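Local structure of putative Lipoprotein (Shewanella oneidensis, 3U24) at residues K299-R303 with M497-Q503; L309-V314 with L394-W400; E322-Q326 with L402-N406; E446-L450 with W462-W468. The protein is of unknown function but binds zinc and calcium ions and is related to metallopeptidases, so a hydrolytic role is possible. All blocks are in the same frame, centred on the assembly; numbering follows the deposited sequence. Where two conformers were deposited one is given.

Contact 1: K299-R303 with M497-Q503; sequences KIAIR and MDEAFQQ. With CA (calcium ion), chain T.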
# COMPACT_ATOMS: atom_id res chain seq x y z
N LYS A 299 -20.74 1.87 -24.15
CA LYS A 299 -19.70 1.14 -23.44
C LYS A 299 -18.91 0.16 -24.32
O LYS A 299 -17.72 -0.06 -24.08
CB LYS A 299 -20.27 0.45 -22.19
CG LYS A 299 -20.51 1.44 -21.04
CD LYS A 299 -21.10 0.80 -19.79
CE LYS A 299 -21.48 1.84 -18.75
NZ LYS A 299 -22.45 1.32 -17.73
N ILE A 300 -19.56 -0.42 -25.33
CA ILE A 300 -18.87 -1.26 -26.30
C ILE A 300 -18.02 -0.35 -27.19
O ILE A 300 -16.85 -0.65 -27.44
CB ILE A 300 -19.86 -2.08 -27.19
CG1 ILE A 300 -20.65 -3.11 -26.37
CG2 ILE A 300 -19.13 -2.81 -28.31
CD1 ILE A 300 -21.52 -4.06 -27.21
N ALA A 301 -18.60 0.74 -27.67
CA ALA A 301 -17.86 1.75 -28.42
C ALA A 301 -16.61 2.25 -27.67
O ALA A 301 -15.51 2.29 -28.22
CB ALA A 301 -18.78 2.93 -28.72
N ILE A 302 -16.78 2.65 -26.42
CA ILE A 302 -15.63 3.16 -25.62
C ILE A 302 -14.54 2.09 -25.50
O ILE A 302 -13.38 2.37 -25.72
CB ILE A 302 -16.07 3.63 -24.24
CG1 ILE A 302 -16.94 4.89 -24.36
CG2 ILE A 302 -14.89 3.89 -23.33
CD1 ILE A 302 -17.69 5.20 -23.08
N ARG A 303 -14.95 0.85 -25.22
CA ARG A 303 -14.04 -0.29 -25.08
C ARG A 303 -13.27 -0.56 -26.37
O ARG A 303 -12.09 -0.85 -26.34
CB ARG A 303 -14.81 -1.55 -24.61
CG ARG A 303 -13.98 -2.83 -24.44
CD ARG A 303 -12.84 -2.65 -23.41
NE ARG A 303 -11.98 -3.84 -23.22
CZ ARG A 303 -12.08 -4.76 -22.25
NH1 ARG A 303 -13.02 -4.70 -21.30
NH2 ARG A 303 -11.22 -5.78 -22.23
N MSE A 497 -14.76 -5.16 -15.48
CA MSE A 497 -14.58 -5.32 -16.93
C MSE A 497 -15.51 -4.41 -17.73
O MSE A 497 -15.08 -3.80 -18.68
CB MSE A 497 -14.80 -6.77 -17.35
CG MSE A 497 -13.78 -7.75 -16.77
SE MSE A 497 -13.92 -9.58 -17.60
CE MSE A 497 -14.05 -9.05 -19.48
N ASP A 498 -16.77 -4.33 -17.33
CA ASP A 498 -17.77 -3.59 -18.12
C ASP A 498 -17.85 -2.10 -17.77
O ASP A 498 -18.15 -1.29 -18.64
CB ASP A 498 -19.16 -4.21 -17.93
CG ASP A 498 -19.21 -5.67 -18.38
OD1 ASP A 498 -18.35 -6.13 -19.17
OD2 ASP A 498 -20.14 -6.38 -17.95
N GLU A 499 -17.59 -1.74 -16.51
CA GLU A 499 -17.67 -0.34 -16.06
C GLU A 499 -16.30 0.32 -16.11
O GLU A 499 -16.22 1.46 -16.49
CB GLU A 499 -18.28 -0.22 -14.65
CG GLU A 499 -19.67 -0.84 -14.48
CD GLU A 499 -20.74 -0.23 -15.39
OE1 GLU A 499 -20.78 1.01 -15.54
OE2 GLU A 499 -21.55 -0.98 -15.96
N ALA A 500 -15.24 -0.42 -15.77
CA ALA A 500 -13.87 0.08 -15.74
C ALA A 500 -13.00 -0.40 -16.89
O ALA A 500 -11.81 -0.12 -16.89
CB ALA A 500 -13.20 -0.32 -14.43
N PHE A 501 -13.56 -1.17 -17.82
CA PHE A 501 -12.87 -1.57 -19.05
C PHE A 501 -11.56 -2.31 -18.81
O PHE A 501 -10.62 -2.18 -19.60
CB PHE A 501 -12.67 -0.34 -19.97
CG PHE A 501 -13.91 0.48 -20.09
CD1 PHE A 501 -15.04 -0.03 -20.71
CD2 PHE A 501 -13.99 1.74 -19.52
CE1 PHE A 501 -16.21 0.71 -20.80
CE2 PHE A 501 -15.15 2.48 -19.59
CZ PHE A 501 -16.27 1.97 -20.23
N GLN A 502 -11.51 -3.10 -17.75
CA GLN A 502 -10.35 -3.97 -17.48
C GLN A 502 -10.44 -5.38 -18.10
O GLN A 502 -11.52 -5.88 -18.45
CB GLN A 502 -10.12 -4.06 -15.97
CG GLN A 502 -9.50 -2.79 -15.43
CD GLN A 502 -9.45 -2.72 -13.94
OE1 GLN A 502 -9.39 -3.73 -13.24
NE2 GLN A 502 -9.49 -1.51 -13.44
N GLN A 503 -9.28 -6.01 -18.19
CA GLN A 503 -9.13 -7.38 -18.66
C GLN A 503 -9.54 -8.36 -17.57
O GLN A 503 -9.54 -8.06 -16.36
CB GLN A 503 -7.66 -7.68 -18.97
CG GLN A 503 -7.04 -6.85 -20.06
CD GLN A 503 -7.52 -7.28 -21.43
OE1 GLN A 503 -8.13 -6.48 -22.15
NE2 GLN A 503 -7.28 -8.57 -21.79
CA CA T . -18.49 -8.38 -19.74
O HOH W 1 -20.88 -8.44 -19.03
O HOH W 2 -19.84 -7.62 -21.35
O HOH W 3 -18.46 -9.77 -17.55
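K299 has CG beside its backbone N (chi1 -77°) and a chain extended beyond it, which carries NZ to E499, whose own chain bends at chi2 to meet it. The result is a salt bridge: NZ lies 2.8 Å from E499 OE1, on that oxygen's syn lone pair, with a weak second bond to OE2. R303 takes the other course, CG anti to the backbone N (chi1 179°), and its chain runs past F501 in the opposite direction. The guanidinium stands nearly perpendicular to the F501 ring and gives a weak bond from NH1 to Q502 O, 3.4 Å long with an N-H...O angle of 132°. F501, which follows the end of helix 489-499 and leaves helical geometry with a positive phi, lies between these polar ends. I302 CG2 sits over one ring face, 4.2 Å from the centroid, as a CH-pi contact, and E499 O lies over the opposite face. Next to E499, D498 OD1 binds a calcium ion at 2.3 Å, with three waters as further ligands. E499 OE1 also pairs with K271 and bonds Q275 of helix 260-289. Two lysines therefore share one carboxylate, which probably keeps it ionised, while R303 NE has only a long ion pair with D307.

Contact 2: L309-V314 with L394-W400; sequences LSTKHV and LREYNHW. With ZN (zinc ion), chain I; ZN (zinc ion), chain E; ZN (zinc ion), chain G.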
# COMPACT_ATOMS: atom_id res chain seq x y z
N LEU A 309 -6.66 2.39 -29.55
CA LEU A 309 -5.64 3.36 -29.14
C LEU A 309 -4.51 2.67 -28.38
O LEU A 309 -3.35 3.06 -28.52
CB LEU A 309 -6.24 4.47 -28.28
CG LEU A 309 -7.24 5.39 -28.99
CD1 LEU A 309 -7.88 6.35 -27.98
CD2 LEU A 309 -6.56 6.12 -30.14
N SER A 310 -4.81 1.59 -27.65
CA SER A 310 -3.81 0.93 -26.84
C SER A 310 -2.73 0.27 -27.68
O SER A 310 -1.69 -0.10 -27.14
CB SER A 310 -4.48 -0.15 -25.98
OG SER A 310 -5.42 0.46 -25.11
N THR A 311 -2.97 0.09 -28.97
CA THR A 311 -1.92 -0.41 -29.82
C THR A 311 -0.84 0.62 -30.12
O THR A 311 0.15 0.27 -30.69
CB THR A 311 -2.45 -0.99 -31.15
OG1 THR A 311 -2.95 0.08 -31.96
CG2 THR A 311 -3.56 -2.06 -30.87
N LYS A 312 -1.01 1.89 -29.77
CA LYS A 312 0.10 2.83 -29.93
C LYS A 312 0.89 2.81 -28.63
O LYS A 312 0.38 3.22 -27.57
CB LYS A 312 -0.38 4.24 -30.26
CG LYS A 312 0.73 5.24 -30.68
CD LYS A 312 0.17 6.66 -30.89
CE LYS A 312 1.26 7.74 -31.02
NZ LYS A 312 2.15 7.52 -32.19
N HIS A 313 2.13 2.33 -28.68
CA HIS A 313 2.93 2.23 -27.46
C HIS A 313 4.35 2.25 -27.80
O HIS A 313 4.72 2.06 -28.96
CB HIS A 313 2.62 0.96 -26.69
CG HIS A 313 2.84 -0.29 -27.48
ND1 HIS A 313 4.06 -0.76 -27.75
CD2 HIS A 313 1.94 -1.15 -28.09
CE1 HIS A 313 3.95 -1.88 -28.48
NE2 HIS A 313 2.66 -2.14 -28.65
N VAL A 314 5.19 2.49 -26.80
CA VAL A 314 6.62 2.49 -27.04
C VAL A 314 7.04 1.09 -27.45
O VAL A 314 6.43 0.11 -27.01
CB VAL A 314 7.44 2.99 -25.80
CG1 VAL A 314 7.33 2.01 -24.65
CG2 VAL A 314 8.89 3.20 -26.20
N LEU A 394 2.63 -3.55 -22.68
CA LEU A 394 2.78 -2.32 -23.43
C LEU A 394 1.45 -1.74 -23.85
O LEU A 394 1.32 -0.52 -23.95
CB LEU A 394 3.69 -2.52 -24.64
CG LEU A 394 5.16 -2.78 -24.30
CD1 LEU A 394 5.94 -3.25 -25.52
CD2 LEU A 394 5.79 -1.52 -23.74
N ARG A 395 0.44 -2.58 -24.06
CA ARG A 395 -0.90 -2.06 -24.29
C ARG A 395 -1.54 -1.37 -23.07
O ARG A 395 -2.27 -0.39 -23.21
CB ARG A 395 -1.81 -3.13 -24.82
CG ARG A 395 -1.31 -3.59 -26.16
CD ARG A 395 -2.37 -4.18 -27.03
NE ARG A 395 -1.72 -4.76 -28.21
CZ ARG A 395 -2.34 -5.57 -29.04
NH1 ARG A 395 -3.62 -5.85 -28.85
NH2 ARG A 395 -1.70 -6.09 -30.07
N GLU A 396 -1.29 -1.92 -21.88
CA GLU A 396 -1.70 -1.32 -20.63
C GLU A 396 -0.93 0.01 -20.47
O GLU A 396 -1.53 1.09 -20.31
CB GLU A 396 -1.36 -2.27 -19.47
CG GLU A 396 -2.49 -2.60 -18.49
CD GLU A 396 -1.95 -3.08 -17.14
OE1 GLU A 396 -1.32 -4.18 -17.08
OE2 GLU A 396 -2.17 -2.35 -16.14
N TYR A 397 0.40 -0.06 -20.58
CA TYR A 397 1.27 1.14 -20.46
C TYR A 397 1.60 1.79 -21.80
O TYR A 397 2.76 1.99 -22.15
CB TYR A 397 2.49 0.86 -19.58
CG TYR A 397 2.06 0.41 -18.20
CD1 TYR A 397 1.67 1.33 -17.23
CD2 TYR A 397 1.99 -0.92 -17.90
CE1 TYR A 397 1.24 0.92 -15.98
CE2 TYR A 397 1.55 -1.35 -16.66
CZ TYR A 397 1.17 -0.42 -15.71
OH TYR A 397 0.74 -0.88 -14.48
N ASN A 398 0.54 2.18 -22.48
CA ASN A 398 0.60 2.67 -23.84
C ASN A 398 1.10 4.14 -23.97
O ASN A 398 1.58 4.72 -23.01
CB ASN A 398 -0.79 2.44 -24.46
CG ASN A 398 -1.88 3.18 -23.73
OD1 ASN A 398 -1.80 4.40 -23.63
ND2 ASN A 398 -2.89 2.45 -23.17
N HIS A 399 1.04 4.74 -25.14
CA HIS A 399 1.65 6.06 -25.38
C HIS A 399 1.17 7.09 -24.38
O HIS A 399 1.94 7.93 -23.90
CB HIS A 399 1.30 6.51 -26.81
CG HIS A 399 1.77 7.91 -27.15
ND1 HIS A 399 3.07 8.21 -27.40
CD2 HIS A 399 1.06 9.09 -27.31
CE1 HIS A 399 3.18 9.51 -27.66
NE2 HIS A 399 1.95 10.05 -27.60
N TRP A 400 -0.11 7.04 -24.05
CA TRP A 400 -0.69 7.94 -23.06
C TRP A 400 -0.53 7.50 -21.63
O TRP A 400 -0.14 8.31 -20.76
CB TRP A 400 -2.13 8.19 -23.37
CG TRP A 400 -2.32 8.76 -24.77
CD1 TRP A 400 -2.26 10.09 -25.15
CD2 TRP A 400 -2.55 8.03 -26.02
NE1 TRP A 400 -2.48 10.23 -26.49
CE2 TRP A 400 -2.66 9.03 -27.07
CE3 TRP A 400 -2.65 6.71 -26.36
CZ2 TRP A 400 -2.86 8.70 -28.39
CZ3 TRP A 400 -2.90 6.38 -27.68
CH2 TRP A 400 -3.00 7.35 -28.67
ZN ZN I . 5.01 6.77 -27.41
ZN ZN E . 2.02 -3.40 -30.00
ZN ZN G . 1.50 12.01 -28.00
O HOH W 4 4.02 3.25 -24.43
O HOH W 5 -0.40 12.02 -29.14
O HOH W 6 0.62 12.57 -26.02
O HOH W 7 5.43 5.79 -25.45
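L394 opens the contact by laying CB over one face of the H313 ring, 3.7 Å from the centroid and 16° off the normal, a CH-pi contact; its CD2 continues to V314 CG1. R395 follows with its backbone: CA approaches S310 O at 3.5 Å in a CA-H...O contact, while T311 CG2 lies over the centre of the guanidinium, whose NE bonds E391. Past the inverse gamma turn at Y397, the Y397 O accepts from a water that in turn accepts from V314 N, so a single water ties the two backbones together. N398 places CB against K312 O, and its ND2 bonds R395 O while its OD1 caps the following turn, with a weak bond from W400 N. The direct hydrogen bond across the contact comes next, H399 N to K312 O at 2.9 Å. K312 extends alongside H399, CG anti to its backbone N (chi1 -170°), and sets CE over the centre of the imidazole. W400 finally turns the edge of its indole to L309 O and meets L309 CB at CZ3, 3.9 Å away. H313 NE2 binds a zinc ion completed in part by E391, and its ND1 donates to V314 O at 2.6 Å; H399 holds one zinc on each ring nitrogen. Both imidazoles thus have each nitrogen engaged and a face packed by aliphatic carbon, which should restrict their rotation.

Contact 3: E322-Q326 with L402-N406; sequences EVRKQ and LQILN. With ZN (zinc ion), chain J.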
# COMPACT_ATOMS: atom_id res chain seq x y z
N GLU A 322 12.40 5.42 -22.79
CA GLU A 322 11.27 6.34 -22.97
C GLU A 322 10.99 6.98 -21.62
O GLU A 322 10.72 8.19 -21.54
CB GLU A 322 10.03 5.66 -23.57
CG GLU A 322 8.77 6.54 -23.74
CD GLU A 322 8.98 7.76 -24.65
OE1 GLU A 322 9.78 7.66 -25.60
OE2 GLU A 322 8.39 8.84 -24.42
N VAL A 323 11.11 6.18 -20.57
CA VAL A 323 10.93 6.68 -19.23
C VAL A 323 11.96 7.73 -18.88
O VAL A 323 11.58 8.79 -18.35
CB VAL A 323 10.91 5.57 -18.16
CG1 VAL A 323 10.69 6.20 -16.79
CG2 VAL A 323 9.77 4.57 -18.42
N ARG A 324 13.24 7.47 -19.17
CA ARG A 324 14.29 8.47 -18.88
C ARG A 324 14.07 9.76 -19.66
O ARG A 324 14.35 10.85 -19.17
CB ARG A 324 15.68 7.97 -19.28
CG ARG A 324 16.27 6.86 -18.45
CD ARG A 324 17.80 6.78 -18.58
NE ARG A 324 18.25 5.80 -17.61
CZ ARG A 324 18.46 4.52 -17.87
NH1 ARG A 324 18.36 4.03 -19.09
NH2 ARG A 324 18.79 3.72 -16.87
N LYS A 325 13.63 9.64 -20.89
CA LYS A 325 13.35 10.82 -21.71
C LYS A 325 12.17 11.65 -21.14
O LYS A 325 12.20 12.90 -21.12
CB LYS A 325 13.08 10.34 -23.15
CG LYS A 325 12.73 11.39 -24.18
CD LYS A 325 12.48 10.75 -25.55
CE LYS A 325 12.02 11.78 -26.59
NZ LYS A 325 10.69 12.36 -26.25
N GLN A 326 11.16 10.96 -20.60
CA GLN A 326 9.92 11.63 -20.15
C GLN A 326 10.11 12.44 -18.87
O GLN A 326 9.53 13.51 -18.74
CB GLN A 326 8.77 10.64 -19.96
CG GLN A 326 8.12 10.28 -21.27
CD GLN A 326 6.90 9.42 -21.12
OE1 GLN A 326 6.31 9.32 -20.02
NE2 GLN A 326 6.49 8.78 -22.21
N LEU A 402 1.61 5.56 -20.16
CA LEU A 402 2.98 5.64 -19.69
C LEU A 402 3.33 7.05 -19.16
O LEU A 402 4.06 7.18 -18.20
CB LEU A 402 3.94 5.21 -20.80
CG LEU A 402 5.42 5.18 -20.42
CD1 LEU A 402 5.64 4.36 -19.13
CD2 LEU A 402 6.28 4.71 -21.59
N GLN A 403 2.77 8.10 -19.77
CA GLN A 403 3.01 9.47 -19.36
C GLN A 403 2.28 9.73 -18.02
O GLN A 403 2.86 10.23 -17.06
CB GLN A 403 2.52 10.43 -20.43
CG GLN A 403 3.23 10.35 -21.79
CD GLN A 403 2.62 11.34 -22.79
OE1 GLN A 403 2.67 12.54 -22.56
NE2 GLN A 403 2.01 10.83 -23.87
N ILE A 404 1.03 9.29 -17.94
CA ILE A 404 0.29 9.34 -16.68
C ILE A 404 0.96 8.55 -15.55
O ILE A 404 0.98 9.02 -14.41
CB ILE A 404 -1.15 8.85 -16.88
CG1 ILE A 404 -1.89 9.85 -17.74
CG2 ILE A 404 -1.88 8.72 -15.54
CD1 ILE A 404 -3.13 9.19 -18.32
N LEU A 405 1.51 7.38 -15.84
CA LEU A 405 2.27 6.62 -14.84
C LEU A 405 3.48 7.40 -14.30
O LEU A 405 3.79 7.36 -13.10
CB LEU A 405 2.77 5.27 -15.40
CG LEU A 405 3.66 4.39 -14.49
CD1 LEU A 405 2.85 3.80 -13.34
CD2 LEU A 405 4.39 3.28 -15.26
N ASN A 406 4.19 8.07 -15.19
CA ASN A 406 5.37 8.83 -14.80
C ASN A 406 5.00 10.10 -14.01
O ASN A 406 5.76 10.52 -13.15
CB ASN A 406 6.23 9.15 -16.04
CG ASN A 406 6.94 7.90 -16.60
OD1 ASN A 406 7.29 6.97 -15.85
ND2 ASN A 406 7.15 7.89 -17.95
ZN ZN J . 7.70 10.79 -26.00
O HOH W 8 7.04 9.35 -27.69
O HOH W 9 5.51 11.73 -25.04
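Q326 and N406 meet through amide groups whose planes stand 78° apart, and the bond between them lies in the plane of only one. N406 ND2 donates within its own amide plane, only 8° out of it, yet reaches Q326 OE1 from above the Q326 carbonyl plane, at 2.7 Å with an N-H...O angle of 151°. The Q403 amide is also turned steeply to that of Q326, and there the touching is by carbon: Q403 CG lies 3.6 Å from Q326 NE2, and Q403 CA comes near OE1. At its other end the Q326 amide gives NE2 to E322 OE2 at 2.9 Å, one helical turn back, nearly in the amide plane and on the anti lone pair of the carboxylate. The same oxygen binds a zinc ion at 2.6 Å, with two waters as further ligands.

Apolar branches fill in beside this polar line. L402 CD2 rests on E322 CG at 3.8 Å, L402 CD1 meets V323 CG2, and V323 CG1 packs against N406 OD1, an oxygen that accepts from Y377 OH. The Q403 amide bonds Y454 OH and the backbone O of H399. The segments belong to helices 319-337 and 401-409, whose local axes pass 10.6 Å apart and cross at -58°. That separation is bridged mainly by side chains, with Q326 reaching the backbone of the other helix. The order of donors and acceptors runs from N406 through Q326 to the zinc-bound carboxylate: OE1 and NE2 of one glutamine are both engaged, which supports the modelled amide orientation and probably lets Q326, a second-shell residue, orient E322.

Contact 4: E446-L450 with W462-W468; sequences ERMML and WLMYYKW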
# COMPACT_ATOMS: atom_id res chain seq x y z
N GLU A 446 -2.23 13.56 -11.45
CA GLU A 446 -2.62 13.19 -12.80
C GLU A 446 -3.70 14.16 -13.33
O GLU A 446 -3.58 14.73 -14.42
CB GLU A 446 -3.13 11.75 -12.83
CG GLU A 446 -2.24 10.73 -12.12
CD GLU A 446 -2.94 9.41 -11.80
OE1 GLU A 446 -4.14 9.29 -12.12
OE2 GLU A 446 -2.30 8.50 -11.24
N ARG A 447 -4.72 14.39 -12.53
CA ARG A 447 -5.80 15.25 -12.92
C ARG A 447 -5.34 16.70 -13.06
O ARG A 447 -5.59 17.37 -14.08
CB ARG A 447 -6.95 15.07 -11.93
CG ARG A 447 -8.03 16.13 -11.93
CD ARG A 447 -8.95 16.06 -13.11
NE ARG A 447 -9.75 14.83 -13.05
CZ ARG A 447 -10.92 14.63 -13.67
NH1 ARG A 447 -11.50 15.60 -14.41
NH2 ARG A 447 -11.51 13.44 -13.51
N MSE A 448 -4.64 17.18 -12.04
CA MSE A 448 -4.13 18.56 -12.01
C MSE A 448 -3.23 18.82 -13.22
O MSE A 448 -3.40 19.82 -13.87
CB MSE A 448 -3.38 18.80 -10.70
CG MSE A 448 -2.83 20.19 -10.52
SE MSE A 448 -1.04 20.28 -11.30
CE MSE A 448 -0.08 19.13 -10.01
N MSE A 449 -2.29 17.92 -13.53
CA MSE A 449 -1.42 18.14 -14.73
C MSE A 449 -2.20 18.29 -16.04
O MSE A 449 -1.89 19.16 -16.84
CB MSE A 449 -0.41 17.02 -14.91
CG MSE A 449 0.61 16.97 -13.81
SE MSE A 449 2.00 18.33 -14.06
CE MSE A 449 3.20 17.24 -15.24
N LEU A 450 -3.20 17.43 -16.26
CA LEU A 450 -4.02 17.54 -17.44
C LEU A 450 -4.83 18.81 -17.42
O LEU A 450 -4.92 19.52 -18.44
CB LEU A 450 -4.95 16.33 -17.62
CG LEU A 450 -4.37 14.95 -17.94
CD1 LEU A 450 -5.51 13.98 -18.26
CD2 LEU A 450 -3.48 15.02 -19.13
N TRP A 462 -7.06 12.49 -22.69
CA TRP A 462 -8.16 12.52 -21.71
C TRP A 462 -8.92 11.21 -21.62
O TRP A 462 -9.25 10.75 -20.52
CB TRP A 462 -9.09 13.70 -21.96
CG TRP A 462 -8.48 14.95 -21.38
CD1 TRP A 462 -7.40 15.68 -21.88
CD2 TRP A 462 -8.85 15.63 -20.15
NE1 TRP A 462 -7.09 16.71 -21.06
CE2 TRP A 462 -7.93 16.74 -20.01
CE3 TRP A 462 -9.81 15.43 -19.19
CZ2 TRP A 462 -8.00 17.62 -18.94
CZ3 TRP A 462 -9.87 16.30 -18.10
CH2 TRP A 462 -8.99 17.37 -17.99
N LEU A 463 -9.17 10.59 -22.76
CA LEU A 463 -9.90 9.34 -22.77
C LEU A 463 -9.15 8.28 -21.96
O LEU A 463 -9.77 7.56 -21.16
CB LEU A 463 -10.14 8.88 -24.21
CG LEU A 463 -10.88 7.56 -24.43
CD1 LEU A 463 -12.26 7.62 -23.78
CD2 LEU A 463 -10.96 7.25 -25.92
N MSE A 464 -7.83 8.19 -22.19
CA MSE A 464 -6.99 7.22 -21.55
C MSE A 464 -6.86 7.52 -20.06
O MSE A 464 -6.93 6.61 -19.25
CB MSE A 464 -5.61 7.15 -22.20
CG MSE A 464 -5.57 6.55 -23.60
SE MSE A 464 -6.33 4.68 -23.76
CE MSE A 464 -5.68 3.90 -22.18
N TYR A 465 -6.70 8.79 -19.71
CA TYR A 465 -6.74 9.20 -18.31
C TYR A 465 -8.03 8.76 -17.62
O TYR A 465 -8.02 8.25 -16.49
CB TYR A 465 -6.60 10.73 -18.15
CG TYR A 465 -7.05 11.17 -16.77
CD1 TYR A 465 -6.28 10.88 -15.65
CD2 TYR A 465 -8.25 11.78 -16.58
CE1 TYR A 465 -6.67 11.26 -14.38
CE2 TYR A 465 -8.68 12.13 -15.32
CZ TYR A 465 -7.88 11.88 -14.21
OH TYR A 465 -8.30 12.22 -12.94
N TYR A 466 -9.16 8.97 -18.27
CA TYR A 466 -10.41 8.57 -17.68
C TYR A 466 -10.50 7.06 -17.41
O TYR A 466 -11.02 6.67 -16.36
CB TYR A 466 -11.57 9.03 -18.53
CG TYR A 466 -11.89 10.51 -18.45
CD1 TYR A 466 -11.98 11.16 -17.24
CD2 TYR A 466 -12.19 11.24 -19.61
CE1 TYR A 466 -12.34 12.50 -17.16
CE2 TYR A 466 -12.49 12.58 -19.55
CZ TYR A 466 -12.60 13.20 -18.33
OH TYR A 466 -12.91 14.52 -18.27
N LYS A 467 -9.95 6.22 -18.29
CA LYS A 467 -10.01 4.78 -18.03
C LYS A 467 -9.20 4.47 -16.77
O LYS A 467 -9.63 3.67 -15.90
CB LYS A 467 -9.50 3.92 -19.21
CG LYS A 467 -9.24 2.46 -18.84
CD LYS A 467 -8.48 1.70 -19.92
CE LYS A 467 -8.20 0.23 -19.55
NZ LYS A 467 -6.86 0.06 -18.87
N TRP A 468 -8.05 5.12 -16.69
CA TRP A 468 -7.18 5.04 -15.52
C TRP A 468 -7.85 5.52 -14.26
O TRP A 468 -7.81 4.86 -13.24
CB TRP A 468 -5.94 5.86 -15.84
CG TRP A 468 -4.73 5.69 -14.98
CD1 TRP A 468 -4.24 6.60 -14.04
CD2 TRP A 468 -3.74 4.61 -15.03
NE1 TRP A 468 -3.05 6.14 -13.50
CE2 TRP A 468 -2.70 4.96 -14.04
CE3 TRP A 468 -3.62 3.42 -15.74
CZ2 TRP A 468 -1.62 4.15 -13.80
CZ3 TRP A 468 -2.52 2.61 -15.48
CH2 TRP A 468 -1.53 2.97 -14.54
O HOH W 10 -6.70 11.31 -11.30
O HOH W 11 -4.64 18.62 -20.95
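L450 supplies the apolar part of the contact, facing W462 and Y465 at once. Its CD1 stands over the five-membered ring of W462, 4.1 Å from the centroid and 10° off the normal, a CH-pi contact, and the same methyl presses on Y465 CB at 3.4 Å. L450 CB adds a contact to W462 CZ2. Among the direct hydrogen bonds, R447 NE donates to Y465 OH at 3.0 Å, with an N-H...O angle of 136° and the oxygen tilted from the guanidinium plane. R447 reaches it through a chain bent at chi2 and chi3, which sets the guanidinium perpendicular to the phenol ring, with NH2 near the ring's edge. E446 accepts a weak bond at OE2 from W468 NE1, 3.4 Å away; its stronger partner on that oxygen is H408 ND1. Waters make the remaining bridges: one lies 2.5 Å from Y465 OH and gives a weak bond to E446 OE1, and another joins W462 NE1 to L450 O. The segments of helices 435-451 and 459-485 run antiparallel at 165°, their axes 11.5 Å apart, a separation filled by aromatic rings together with L450 and R447. Since H408 is a zinc ligand, E446 acts in its second shell, and the bond to ND1 should orient the imidazole; W468 and the water add weak bonds that may steady the buried carboxylate.

Overall arrangement
Contacts 3 and 4 are buried, whereas contacts 1 and 2 are partly exposed. Their chemistry differs: a lysine-glutamate salt bridge and a water-rich calcium site in contact 1, histidine-bound zinc in contact 2, amides leading to a zinc-bound carboxylate in contact 3, and aromatic packing round buried polar groups in contact 4. Helix 298-309 carries a segment of contact 1 and leads into the loop of contact 2; helices 387-396 and 401-409, which follow one another, serve contacts 2 and 3. Contact 4 touches all the others: K467 meets F501, M464 meets N398 and W400, and I404 packs on Y465 and W468. Contacts 1 and 3 do not touch, their centres 25 Å apart.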